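PDB 5VXV: peroxisomal membrane protein PEX15 from Saccharomyces cerevisiae, which docks the PEX1-PEX6 AAA ATPase on the peroxisomal membrane by binding PEX6, the present chain being a helical piece of its predicted cytoplasmic part. Local coordinates for residues L120-I125 / V159-K164; I32-F35 / M40-D43; V144-L149 / K186-S191; N10-R15 / C49-S54. All blocks are in the same frame, centred on the assembly; numbering follows the deposited sequence.

Contact 1 of 4, residues L120-I125 / V159-K164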
loop_
_atom_site.group_PDB
_atom_site.type_symbol
_atom_site.label_atom_id
_atom_site.label_comp_id
_atom_site.label_asym_id
_atom_site.label_seq_id
_atom_site.Cartn_x
_atom_site.Cartn_y
_atom_site.Cartn_z
ATOM N N LEU A 120 8.763 8.795 -7.024
ATOM C CA LEU A 120 9.964 9.064 -6.239
ATOM C C LEU A 120 9.609 9.501 -4.823
ATOM O O LEU A 120 10.269 9.097 -3.858
ATOM C CB LEU A 120 10.822 10.127 -6.930
ATOM C CG LEU A 120 11.937 9.596 -7.837
ATOM C CD1 LEU A 120 11.393 8.622 -8.870
ATOM C CD2 LEU A 120 12.670 10.748 -8.524
ATOM N N GLU A 121 8.573 10.333 -4.677
ATOM C CA GLU A 121 8.120 10.719 -3.343
ATOM C C GLU A 121 7.673 9.503 -2.545
ATOM O O GLU A 121 7.994 9.376 -1.358
ATOM C CB GLU A 121 6.977 11.729 -3.442
ATOM C CG GLU A 121 7.386 13.105 -3.936
ATOM C CD GLU A 121 6.234 14.093 -3.910
ATOM O OE1 GLU A 121 5.281 13.880 -3.125
ATOM O OE2 GLU A 121 6.279 15.079 -4.673
ATOM N N LEU A 122 6.924 8.600 -3.180
ATOM C CA LEU A 122 6.466 7.402 -2.488
ATOM C C LEU A 122 7.637 6.515 -2.090
ATOM O O LEU A 122 7.638 5.928 -1.002
ATOM C CB LEU A 122 5.490 6.630 -3.375
ATOM C CG LEU A 122 4.946 5.324 -2.792
ATOM C CD1 LEU A 122 4.135 5.587 -1.529
ATOM C CD2 LEU A 122 4.114 4.597 -3.829
ATOM N N GLU A 123 8.636 6.388 -2.966
ATOM C CA GLU A 123 9.809 5.587 -2.636
ATOM C C GLU A 123 10.445 6.065 -1.337
ATOM O O GLU A 123 10.767 5.260 -0.454
ATOM C CB GLU A 123 10.821 5.642 -3.781
ATOM C CG GLU A 123 10.414 4.844 -5.009
ATOM C CD GLU A 123 11.358 5.051 -6.177
ATOM O OE1 GLU A 123 12.187 5.986 -6.125
ATOM O OE2 GLU A 123 11.270 4.277 -7.151
ATOM N N SER A 124 10.623 7.380 -1.197
ATOM C CA SER A 124 11.217 7.926 0.020
ATOM C C SER A 124 10.330 7.667 1.229
ATOM O O SER A 124 10.820 7.265 2.291
ATOM C CB SER A 124 11.468 9.426 -0.147
ATOM O OG SER A 124 12.440 9.667 -1.148
ATOM N N ILE A 125 9.024 7.900 1.089
ATOM C CA ILE A 125 8.100 7.664 2.197
ATOM C C ILE A 125 8.185 6.215 2.655
ATOM O O ILE A 125 8.263 5.925 3.856
ATOM C CB ILE A 125 6.668 8.049 1.784
ATOM C CG1 ILE A 125 6.537 9.572 1.714
ATOM C CG2 ILE A 125 5.637 7.471 2.756
ATOM C CD1 ILE A 125 5.276 10.059 1.029
ATOM N N VAL A 159 9.002 -1.934 -9.988
ATOM C CA VAL A 159 8.658 -2.605 -11.238
ATOM C C VAL A 159 7.513 -1.874 -11.930
ATOM O O VAL A 159 7.701 -1.282 -12.998
ATOM C CB VAL A 159 8.302 -4.085 -10.989
ATOM C CG1 VAL A 159 7.675 -4.730 -12.230
ATOM C CG2 VAL A 159 9.537 -4.862 -10.568
ATOM N N LYS A 160 6.322 -1.899 -11.327
ATOM C CA LYS A 160 5.123 -1.483 -12.050
ATOM C C LYS A 160 5.109 0.022 -12.312
ATOM O O LYS A 160 4.931 0.456 -13.456
ATOM C CB LYS A 160 3.872 -1.904 -11.279
ATOM C CG LYS A 160 2.578 -1.576 -12.004
ATOM N N LEU A 161 5.274 0.840 -11.269
ATOM C CA LEU A 161 5.127 2.281 -11.460
ATOM C C LEU A 161 6.210 2.848 -12.372
ATOM O O LEU A 161 5.976 3.849 -13.057
ATOM C CB LEU A 161 5.132 3.006 -10.111
ATOM C CG LEU A 161 3.850 2.908 -9.270
ATOM C CD1 LEU A 161 3.995 3.718 -7.989
ATOM C CD2 LEU A 161 2.618 3.371 -10.043
ATOM N N HIS A 162 7.389 2.231 -12.401
ATOM C CA HIS A 162 8.451 2.661 -13.304
ATOM C C HIS A 162 8.439 1.917 -14.635
ATOM O O HIS A 162 9.241 2.246 -15.516
ATOM C CB HIS A 162 9.823 2.479 -12.644
ATOM C CG HIS A 162 10.110 3.464 -11.555
ATOM N ND1 HIS A 162 10.109 4.827 -11.764
ATOM C CD2 HIS A 162 10.422 3.285 -10.249
ATOM C CE1 HIS A 162 10.401 5.444 -10.633
ATOM N NE2 HIS A 162 10.599 4.532 -9.699
ATOM N N HIS A 163 7.557 0.932 -14.808
ATOM C CA HIS A 163 7.505 0.143 -16.038
ATOM C C HIS A 163 8.862 -0.498 -16.323
ATOM O O HIS A 163 9.384 -0.437 -17.439
ATOM C CB HIS A 163 7.055 1.002 -17.223
ATOM C CG HIS A 163 5.904 1.907 -16.914
ATOM N ND1 HIS A 163 4.596 1.473 -16.905
ATOM C CD2 HIS A 163 5.863 3.227 -16.613
ATOM C CE1 HIS A 163 3.800 2.484 -16.608
ATOM N NE2 HIS A 163 4.544 3.561 -16.425
ATOM N N LYS A 164 9.416 -1.158 -15.302
ATOM C CA LYS A 164 10.769 -1.702 -15.331
ATOM C C LYS A 164 10.750 -3.184 -14.976
ATOM O O LYS A 164 10.019 -3.604 -14.076
ATOM C CB LYS A 164 11.668 -0.932 -14.354
ATOM C CG LYS A 164 13.120 -1.366 -14.334
ATOM C CD LYS A 164 13.964 -0.386 -13.532
ATOM C CE LYS A 164 15.428 -0.788 -13.517
#
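The polar part of this contact is a histidine-carboxylate hydrogen bond: His162 NE2 donates to Glu123 OE2 at 2.6 Å, with an N-H...O angle of 154°. The acceptor lies in the plane of the imidazole, although the bond is somewhat bent. The carboxylate is less regular, being met from above its plane, 40° out of it, and the two flat groups are turned 56° against each other. Glu123 reaches across by an extended chain beyond CG, while His162 comes from the opposite direction. OE2 also forms a salt bridge with Lys158, and His162 ND1 is hydrogen-bonded to Glu116 OE2. With both ring nitrogens engaged by carboxylates the imidazole is fixed in rotation, and two such neighbours would probably favour its protonated form.

The apolar part consists of two pairs. Leu120 CD1 touches the imidazole at its edge, 3.8 Å from His162 CE1, the two side chains crossing at about a right angle. On the buried side Leu122 CD2 approaches Leu161 CD1 at 4.3 Å, a looser packing pair.

In the backbone, His162 lies just past the helical residues, where a Schellman motif closes the helix: His163 has a positive phi, and Lys164 N bonds back to Val159 O at 2.9 Å.

The contact thus joins the middle of helix 112-136 to the C-terminal end of helix 143-161. Helix 91-108 covers the buried side, where Ile102 packs on Leu122 and Ile105 on Leu161, and Leu72 from a loop adds to the cover of Leu122.

Contact 2 of 4, residues I32-F35 / M40-D43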
loop_
_atom_site.group_PDB
_atom_site.type_symbol
_atom_site.label_atom_id
_atom_site.label_comp_id
_atom_site.label_asym_id
_atom_site.label_seq_id
_atom_site.Cartn_x
_atom_site.Cartn_y
_atom_site.Cartn_z
ATOM N N ILE A 32 -10.860 13.519 7.050
ATOM C CA ILE A 32 -9.834 13.240 8.053
ATOM C C ILE A 32 -10.350 13.530 9.457
ATOM O O ILE A 32 -9.976 12.842 10.416
ATOM C CB ILE A 32 -8.549 14.041 7.744
ATOM C CG1 ILE A 32 -7.468 13.774 8.800
ATOM C CG2 ILE A 32 -8.842 15.535 7.664
ATOM C CD1 ILE A 32 -6.972 12.341 8.842
ATOM N N THR A 33 -11.207 14.543 9.610
ATOM C CA THR A 33 -11.750 14.854 10.929
ATOM C C THR A 33 -12.590 13.700 11.459
ATOM O O THR A 33 -12.551 13.388 12.655
ATOM C CB THR A 33 -12.582 16.136 10.869
ATOM O OG1 THR A 33 -11.772 17.213 10.382
ATOM C CG2 THR A 33 -13.119 16.498 12.251
ATOM N N VAL A 34 -13.365 13.061 10.583
ATOM C CA VAL A 34 -14.139 11.891 10.985
ATOM C C VAL A 34 -13.211 10.718 11.274
ATOM O O VAL A 34 -13.391 9.997 12.263
ATOM C CB VAL A 34 -15.176 11.550 9.899
ATOM C CG1 VAL A 34 -15.915 10.258 10.232
ATOM C CG2 VAL A 34 -16.165 12.699 9.735
ATOM N N PHE A 35 -12.199 10.515 10.424
ATOM C CA PHE A 35 -11.259 9.418 10.628
ATOM C C PHE A 35 -10.596 9.499 11.998
ATOM O O PHE A 35 -10.452 8.481 12.686
ATOM C CB PHE A 35 -10.187 9.428 9.534
ATOM C CG PHE A 35 -10.702 9.117 8.151
ATOM C CD1 PHE A 35 -11.918 8.480 7.959
ATOM C CD2 PHE A 35 -9.947 9.453 7.038
ATOM C CE1 PHE A 35 -12.375 8.196 6.682
ATOM C CE2 PHE A 35 -10.397 9.170 5.762
ATOM C CZ PHE A 35 -11.611 8.542 5.584
HETATM N N MSE A 40 -12.749 2.988 13.224
HETATM C CA MSE A 40 -13.300 1.928 12.382
HETATM C C MSE A 40 -13.888 2.476 11.081
HETATM O O MSE A 40 -14.000 1.746 10.095
HETATM C CB MSE A 40 -14.355 1.122 13.145
HETATM C CG MSE A 40 -13.781 0.113 14.144
HETATM SE SE MSE A 40 -12.472 -1.131 13.366
HETATM C CE MSE A 40 -10.833 -0.214 13.895
ATOM N N ILE A 41 -14.254 3.760 11.069
ATOM C CA ILE A 41 -14.644 4.389 9.811
ATOM C C ILE A 41 -13.441 4.492 8.883
ATOM O O ILE A 41 -13.534 4.200 7.683
ATOM C CB ILE A 41 -15.287 5.764 10.070
ATOM C CG1 ILE A 41 -16.583 5.593 10.871
ATOM C CG2 ILE A 41 -15.563 6.485 8.746
ATOM C CD1 ILE A 41 -17.325 6.889 11.174
ATOM N N LEU A 42 -12.291 4.908 9.419
ATOM C CA LEU A 42 -11.066 4.915 8.625
ATOM C C LEU A 42 -10.703 3.507 8.171
ATOM O O LEU A 42 -10.329 3.298 7.011
ATOM C CB LEU A 42 -9.927 5.532 9.437
ATOM C CG LEU A 42 -8.519 5.476 8.837
ATOM C CD1 LEU A 42 -8.470 6.148 7.480
ATOM C CD2 LEU A 42 -7.527 6.126 9.794
ATOM N N ASP A 43 -10.815 2.526 9.071
ATOM C CA ASP A 43 -10.467 1.153 8.721
ATOM C C ASP A 43 -11.334 0.641 7.573
ATOM O O ASP A 43 -10.829 -0.004 6.647
ATOM C CB ASP A 43 -10.610 0.256 9.950
ATOM C CG ASP A 43 -9.657 -0.923 9.932
ATOM O OD1 ASP A 43 -8.461 -0.726 9.624
ATOM O OD2 ASP A 43 -10.101 -2.050 10.234
#
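Phe35 lays one face of its ring against Leu42 CD1, which sits 3.8 Å from the ring centroid and only 19° off the ring normal, the geometry of a CH-pi contact. The methyl is displaced a little toward the rim, on the side of Phe35 CD2, which it approaches to 3.6 Å. Leu42 CG stands anti to the backbone N (chi1 173°), and this torsion, together with chi2, brings CD1 over the ring. The leucine backbone is close too, with Leu42 CA 3.7 Å from Phe35 CD1.

Ile41 meets the same ring differently: its CG2 branch lies at the edge, 4.2 Å from Phe35 CE1. Its other branch ends at CD1, 3.8 Å from Val34 CG1. CD1 thus packs on Val34, while CG2 lies between Val34 CG1 and the edge of the Phe35 ring. No hydrogen bond crosses between the segments, and the 226 Å² buried here comes from apolar packing.

The arrangement is a tight corner between consecutive helices, 32-37 and 39-51; within the two segments the nearest CA atoms, those of Phe35 and Leu42, are 4.9 Å apart. Phe45, one turn on, meets the Phe35 ring with planes about 35° apart; Phe29 packs on Val34 and Ile41, and Ile83 of helix 75-86 covers Leu42.

Contact 3 of 4, residues V144-L149 / K186-S191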
loop_
_atom_site.group_PDB
_atom_site.type_symbol
_atom_site.label_atom_id
_atom_site.label_comp_id
_atom_site.label_asym_id
_atom_site.label_seq_id
_atom_site.Cartn_x
_atom_site.Cartn_y
_atom_site.Cartn_z
ATOM N N VAL A 144 5.033 -11.776 8.204
ATOM C CA VAL A 144 4.269 -11.845 6.959
ATOM C C VAL A 144 3.955 -10.445 6.448
ATOM O O VAL A 144 4.057 -10.170 5.244
ATOM C CB VAL A 144 2.991 -12.680 7.158
ATOM C CG1 VAL A 144 2.130 -12.659 5.894
ATOM C CG2 VAL A 144 3.355 -14.108 7.519
ATOM N N GLY A 145 3.570 -9.539 7.344
ATOM C CA GLY A 145 3.314 -8.170 6.930
ATOM C C GLY A 145 4.552 -7.489 6.380
ATOM O O GLY A 145 4.470 -6.697 5.437
ATOM N N LEU A 146 5.717 -7.786 6.963
ATOM C CA LEU A 146 6.956 -7.171 6.495
ATOM C C LEU A 146 7.351 -7.702 5.122
ATOM O O LEU A 146 7.758 -6.927 4.251
ATOM C CB LEU A 146 8.075 -7.399 7.512
ATOM C CG LEU A 146 9.442 -6.808 7.154
ATOM C CD1 LEU A 146 9.339 -5.326 6.818
ATOM C CD2 LEU A 146 10.420 -7.024 8.298
ATOM N N GLN A 147 7.224 -9.015 4.899
ATOM C CA GLN A 147 7.432 -9.549 3.557
ATOM C C GLN A 147 6.541 -8.833 2.551
ATOM O O GLN A 147 6.998 -8.425 1.479
ATOM C CB GLN A 147 7.161 -11.056 3.517
ATOM C CG GLN A 147 7.375 -11.656 2.124
ATOM C CD GLN A 147 6.932 -13.101 2.007
ATOM O OE1 GLN A 147 6.415 -13.688 2.955
ATOM N NE2 GLN A 147 7.127 -13.677 0.828
ATOM N N GLU A 148 5.259 -8.667 2.886
ATOM C CA GLU A 148 4.337 -8.007 1.965
ATOM C C GLU A 148 4.769 -6.573 1.694
ATOM O O GLU A 148 4.699 -6.100 0.553
ATOM C CB GLU A 148 2.913 -8.040 2.526
ATOM C CG GLU A 148 1.868 -7.434 1.587
ATOM C CD GLU A 148 0.452 -7.522 2.131
ATOM O OE1 GLU A 148 0.154 -6.867 3.151
ATOM O OE2 GLU A 148 -0.367 -8.251 1.535
ATOM N N LEU A 149 5.210 -5.864 2.734
ATOM C CA LEU A 149 5.627 -4.474 2.577
ATOM C C LEU A 149 6.788 -4.357 1.595
ATOM O O LEU A 149 6.781 -3.500 0.702
ATOM C CB LEU A 149 6.007 -3.895 3.941
ATOM C CG LEU A 149 6.620 -2.494 3.953
ATOM C CD1 LEU A 149 5.654 -1.471 3.374
ATOM C CD2 LEU A 149 7.031 -2.117 5.367
ATOM N N LYS A 186 17.175 -11.492 6.859
ATOM C CA LYS A 186 17.814 -12.804 6.892
ATOM C C LYS A 186 17.626 -13.516 8.224
ATOM O O LYS A 186 17.729 -14.746 8.271
ATOM C CB LYS A 186 19.315 -12.686 6.610
ATOM C CG LYS A 186 19.666 -12.344 5.172
ATOM C CD LYS A 186 21.170 -12.443 4.931
ATOM C CE LYS A 186 21.640 -13.891 4.853
ATOM N NZ LYS A 186 23.079 -13.998 4.483
ATOM N N GLY A 187 17.365 -12.778 9.301
ATOM C CA GLY A 187 17.233 -13.346 10.623
ATOM C C GLY A 187 15.817 -13.645 11.054
ATOM O O GLY A 187 15.620 -14.163 12.157
ATOM N N LEU A 188 14.828 -13.333 10.223
ATOM C CA LEU A 188 13.425 -13.597 10.507
ATOM C C LEU A 188 12.910 -14.637 9.524
ATOM O O LEU A 188 13.226 -14.583 8.331
ATOM C CB LEU A 188 12.599 -12.315 10.405
ATOM C CG LEU A 188 13.006 -11.202 11.369
ATOM C CD1 LEU A 188 12.368 -9.890 10.953
ATOM C CD2 LEU A 188 12.621 -11.561 12.794
ATOM N N TYR A 189 12.111 -15.578 10.022
ATOM C CA TYR A 189 11.772 -16.776 9.269
ATOM C C TYR A 189 10.271 -16.894 9.063
ATOM O O TYR A 189 9.489 -16.747 10.009
ATOM C CB TYR A 189 12.317 -18.016 9.975
ATOM C CG TYR A 189 13.822 -18.055 9.936
ATOM C CD1 TYR A 189 14.487 -18.579 8.837
ATOM C CD2 TYR A 189 14.577 -17.536 10.976
ATOM C CE1 TYR A 189 15.865 -18.605 8.786
ATOM C CE2 TYR A 189 15.956 -17.557 10.932
ATOM C CZ TYR A 189 16.594 -18.091 9.834
ATOM O OH TYR A 189 17.968 -18.116 9.785
ATOM N N LEU A 190 9.886 -17.157 7.814
ATOM C CA LEU A 190 8.517 -17.527 7.486
ATOM C C LEU A 190 8.264 -19.002 7.756
ATOM O O LEU A 190 7.138 -19.388 8.090
ATOM C CB LEU A 190 8.243 -17.200 6.019
ATOM C CG LEU A 190 8.218 -15.702 5.715
ATOM C CD1 LEU A 190 8.690 -15.409 4.302
ATOM C CD2 LEU A 190 6.816 -15.159 5.933
ATOM N N SER A 191 9.297 -19.824 7.614
ATOM C CA SER A 191 9.253 -21.242 7.938
ATOM C C SER A 191 10.688 -21.686 8.179
ATOM O O SER A 191 11.630 -20.911 8.000
ATOM C CB SER A 191 8.587 -22.054 6.823
ATOM O OG SER A 191 9.248 -21.856 5.584
#
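The flat group of this contact is the Gln147 amide, and it meets Leu190 through its carbonyl oxygen. OE1 comes to 3.2 Å from Leu190 CD1 and to 3.3 Å from Leu190 CD2, so it is set against both branches of the isobutyl group at once. These are tight oxygen-to-methyl contacts, with no hydrogen bond across the segments. The other end of the amide, NE2, is hydrogen-bonded to Glu151 OE2 one turn along the same helix, a bond that is consistent with this orientation and helps to hold the amide's rotation. Gln147 runs as an extended chain from its backbone, CG anti to the backbone N (chi1 -180°), and crosses Leu190 at about a right angle.

Two apolar pairs complete the contact, both using residues that precede Gln147. Val144 CG2 touches Leu190 CD2 at 3.9 Å, again at about a right angle, with the CA atoms of the two residues 7.1 Å apart. Leu146 and Leu188 approach more loosely, CD2 of the former 4.4 Å from CD1 of the latter. Leu190 has the largest share of the buried surface.

The contact joins the first turns of helix 143-161 to the segment that follows helix 181-187. Here the chain turns, with a classic beta bulge at Leu190 and Ser191, and Leu188 shares backbone hydrogen bonds with Ile196. Ala199 of helix 196-217 packs on both Gln147 and Leu190, Val143 lies against Leu188 and Leu190, and Ile134 of helix 112-136 covers Leu146.

Contact 4 of 4, residues N10-R15 / C49-S54; sequences NLFIKR and CDIMPS
Ile51 points its side chain into the angle between Phe12 and Arg15; CD1 meets Phe12 and also lies near Arg15 NH2, while CG2 packs on the guanidinium. The longer branch ends at CD1, 3.8 Å from Phe12 CE1. The shorter one, CG2, lies 3.5 Å from Arg15 NH1. Ile51 runs at a slant to both partners, and its methyls approach the phenyl ring and the guanidinium obliquely.

The torsions show how each group gets there. In Phe12, CG is anti to the backbone N (chi1 -179°), which swings the ring out from its helix so that CE1 and CZ are the ring atoms nearest the isoleucine. Arg15 needs a bend at chi3 (69°) to bring its guanidinium up to the isoleucine; NH2 then reaches 4.0 Å from Ile51 CD1, so the planar group spans both methyls.

Backbone geometry sets up Arg15. It follows the end of helix 3-13 with a positive phi (56°), and its N bonds back to Phe12 O at 2.8 Å as part of a Schellman motif. Arg15 thus comes just after the helix that carries Phe12.

In the surroundings, Leu44 and Ser47 of helix 39-51 also touch Phe12, as does Ile17, so helix 39-51 and Ile17 both pack against the ring.

The chemistry is consequently dispersion rather than charge. No hydrogen bond or salt bridge spans the two segments; the guanidinium meets Ile51 through methyl contact alone, and the modest 145 Å² buried suits a surface junction of two helix ends.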
loop_
_atom_site.group_PDB
_atom_site.type_symbol
_atom_site.label_atom_id
_atom_site.label_comp_id
_atom_site.label_asym_id
_atom_site.label_seq_id
_atom_site.Cartn_x
_atom_site.Cartn_y
_atom_site.Cartn_z
ATOM N N ASN A 10 -22.703 -3.054 5.902
ATOM C CA ASN A 10 -23.467 -4.101 5.230
ATOM C C ASN A 10 -23.150 -4.148 3.742
ATOM O O ASN A 10 -23.066 -5.231 3.151
ATOM C CB ASN A 10 -24.964 -3.882 5.455
ATOM C CG ASN A 10 -25.375 -4.114 6.895
ATOM O OD1 ASN A 10 -24.635 -4.717 7.671
ATOM N ND2 ASN A 10 -26.564 -3.642 7.257
ATOM N N LEU A 11 -22.974 -2.983 3.115
ATOM C CA LEU A 11 -22.579 -2.953 1.712
ATOM C C LEU A 11 -21.197 -3.567 1.518
ATOM O O LEU A 11 -20.958 -4.278 0.534
ATOM C CB LEU A 11 -22.612 -1.514 1.194
ATOM C CG LEU A 11 -24.015 -0.920 1.040
ATOM C CD1 LEU A 11 -23.956 0.590 0.893
ATOM C CD2 LEU A 11 -24.728 -1.540 -0.155
ATOM N N PHE A 12 -20.274 -3.303 2.445
ATOM C CA PHE A 12 -18.946 -3.901 2.358
ATOM C C PHE A 12 -19.019 -5.420 2.460
ATOM O O PHE A 12 -18.374 -6.135 1.683
ATOM C CB PHE A 12 -18.050 -3.326 3.456
ATOM C CG PHE A 12 -16.652 -3.871 3.442
ATOM C CD1 PHE A 12 -15.677 -3.290 2.648
ATOM C CD2 PHE A 12 -16.310 -4.965 4.224
ATOM C CE1 PHE A 12 -14.390 -3.789 2.629
ATOM C CE2 PHE A 12 -15.019 -5.470 4.207
ATOM C CZ PHE A 12 -14.060 -4.879 3.408
ATOM N N ILE A 13 -19.809 -5.927 3.409
ATOM C CA ILE A 13 -19.934 -7.371 3.597
ATOM C C ILE A 13 -20.412 -8.039 2.313
ATOM O O ILE A 13 -19.958 -9.135 1.959
ATOM C CB ILE A 13 -20.878 -7.661 4.780
ATOM C CG1 ILE A 13 -20.237 -7.181 6.086
ATOM C CG2 ILE A 13 -21.217 -9.148 4.864
ATOM C CD1 ILE A 13 -21.190 -7.122 7.261
ATOM N N LYS A 14 -21.332 -7.394 1.598
ATOM C CA LYS A 14 -21.840 -7.917 0.335
ATOM C C LYS A 14 -20.891 -7.675 -0.831
ATOM O O LYS A 14 -21.217 -8.056 -1.961
ATOM C CB LYS A 14 -23.202 -7.287 0.023
ATOM C CG LYS A 14 -24.275 -7.594 1.057
ATOM C CD LYS A 14 -25.566 -6.833 0.778
ATOM C CE LYS A 14 -26.469 -7.589 -0.182
ATOM N N ARG A 15 -19.730 -7.066 -0.582
ATOM C CA ARG A 15 -18.783 -6.687 -1.630
ATOM C C ARG A 15 -19.437 -5.789 -2.678
ATOM O O ARG A 15 -19.066 -5.810 -3.856
ATOM C CB ARG A 15 -18.145 -7.919 -2.281
ATOM C CG ARG A 15 -17.013 -8.511 -1.444
ATOM C CD ARG A 15 -16.263 -9.627 -2.167
ATOM N NE ARG A 15 -15.471 -9.141 -3.297
ATOM C CZ ARG A 15 -14.182 -8.807 -3.242
ATOM N NH1 ARG A 15 -13.564 -8.383 -4.337
ATOM N NH2 ARG A 15 -13.502 -8.890 -2.103
ATOM N N CYS A 49 -11.314 0.819 -0.296
ATOM C CA CYS A 49 -10.495 1.354 -1.379
ATOM C C CYS A 49 -9.474 0.338 -1.867
ATOM O O CYS A 49 -9.136 0.325 -3.056
ATOM C CB CYS A 49 -9.793 2.632 -0.922
ATOM S SG CYS A 49 -10.906 4.043 -0.777
ATOM N N ASP A 50 -8.975 -0.522 -0.975
ATOM C CA ASP A 50 -7.988 -1.513 -1.388
ATOM C C ASP A 50 -8.587 -2.541 -2.341
ATOM O O ASP A 50 -7.858 -3.135 -3.142
ATOM C CB ASP A 50 -7.393 -2.210 -0.163
ATOM C CG ASP A 50 -6.144 -3.018 -0.496
ATOM O OD1 ASP A 50 -5.249 -2.488 -1.191
ATOM O OD2 ASP A 50 -6.058 -4.187 -0.063
ATOM N N ILE A 51 -9.903 -2.762 -2.275
ATOM C CA ILE A 51 -10.543 -3.733 -3.157
ATOM C C ILE A 51 -10.833 -3.131 -4.531
ATOM O O ILE A 51 -10.814 -3.847 -5.536
ATOM C CB ILE A 51 -11.829 -4.276 -2.508
ATOM C CG1 ILE A 51 -11.492 -5.073 -1.243
ATOM C CG2 ILE A 51 -12.602 -5.164 -3.485
ATOM C CD1 ILE A 51 -12.693 -5.401 -0.377
HETATM N N MSE A 52 -11.116 -1.834 -4.604
HETATM C CA MSE A 52 -11.398 -1.193 -5.890
HETATM C C MSE A 52 -10.235 -1.390 -6.861
HETATM O O MSE A 52 -9.093 -1.124 -6.499
HETATM C CB MSE A 52 -11.652 0.306 -5.709
HETATM C CG MSE A 52 -12.921 0.658 -4.953
HETATM SE SE MSE A 52 -14.562 0.110 -5.853
HETATM C CE MSE A 52 -14.196 0.767 -7.652
ATOM N N PRO A 53 -10.513 -1.851 -8.088
ATOM C CA PRO A 53 -9.424 -1.941 -9.080
ATOM C C PRO A 53 -8.733 -0.610 -9.308
ATOM O O PRO A 53 -7.506 -0.561 -9.454
ATOM C CB PRO A 53 -10.134 -2.433 -10.351
ATOM C CG PRO A 53 -11.417 -3.010 -9.899
ATOM C CD PRO A 53 -11.801 -2.312 -8.633
ATOM N N SER A 54 -9.504 0.472 -9.345
ATOM C CA SER A 54 -8.973 1.819 -9.497
ATOM C C SER A 54 -10.026 2.787 -8.978
ATOM O O SER A 54 -11.156 2.399 -8.675
ATOM C CB SER A 54 -8.611 2.123 -10.954
ATOM O OG SER A 54 -9.772 2.308 -11.738
#

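Overall arrangement
From the N terminus, contact 4 opens at 10-15, contact 2 opens and closes at 32-35 and 40-43, and contact 4 then closes at 49-54. Contact 2 is thus nested in the loop of contact 4, and both draw on helix 39-51, tying the first helices together. Both are complete before contact 1 begins at 120-125. Contact 3 opens at 144-149, before contact 1 closes at 159-164, and itself closes at 186-191; these two cross and share helix 143-161, joining it to helix 112-136 and to the region after helix 181-187. Contacts 1 and 2 lie on opposite sides of the chain's centre, their centres 27 Å apart.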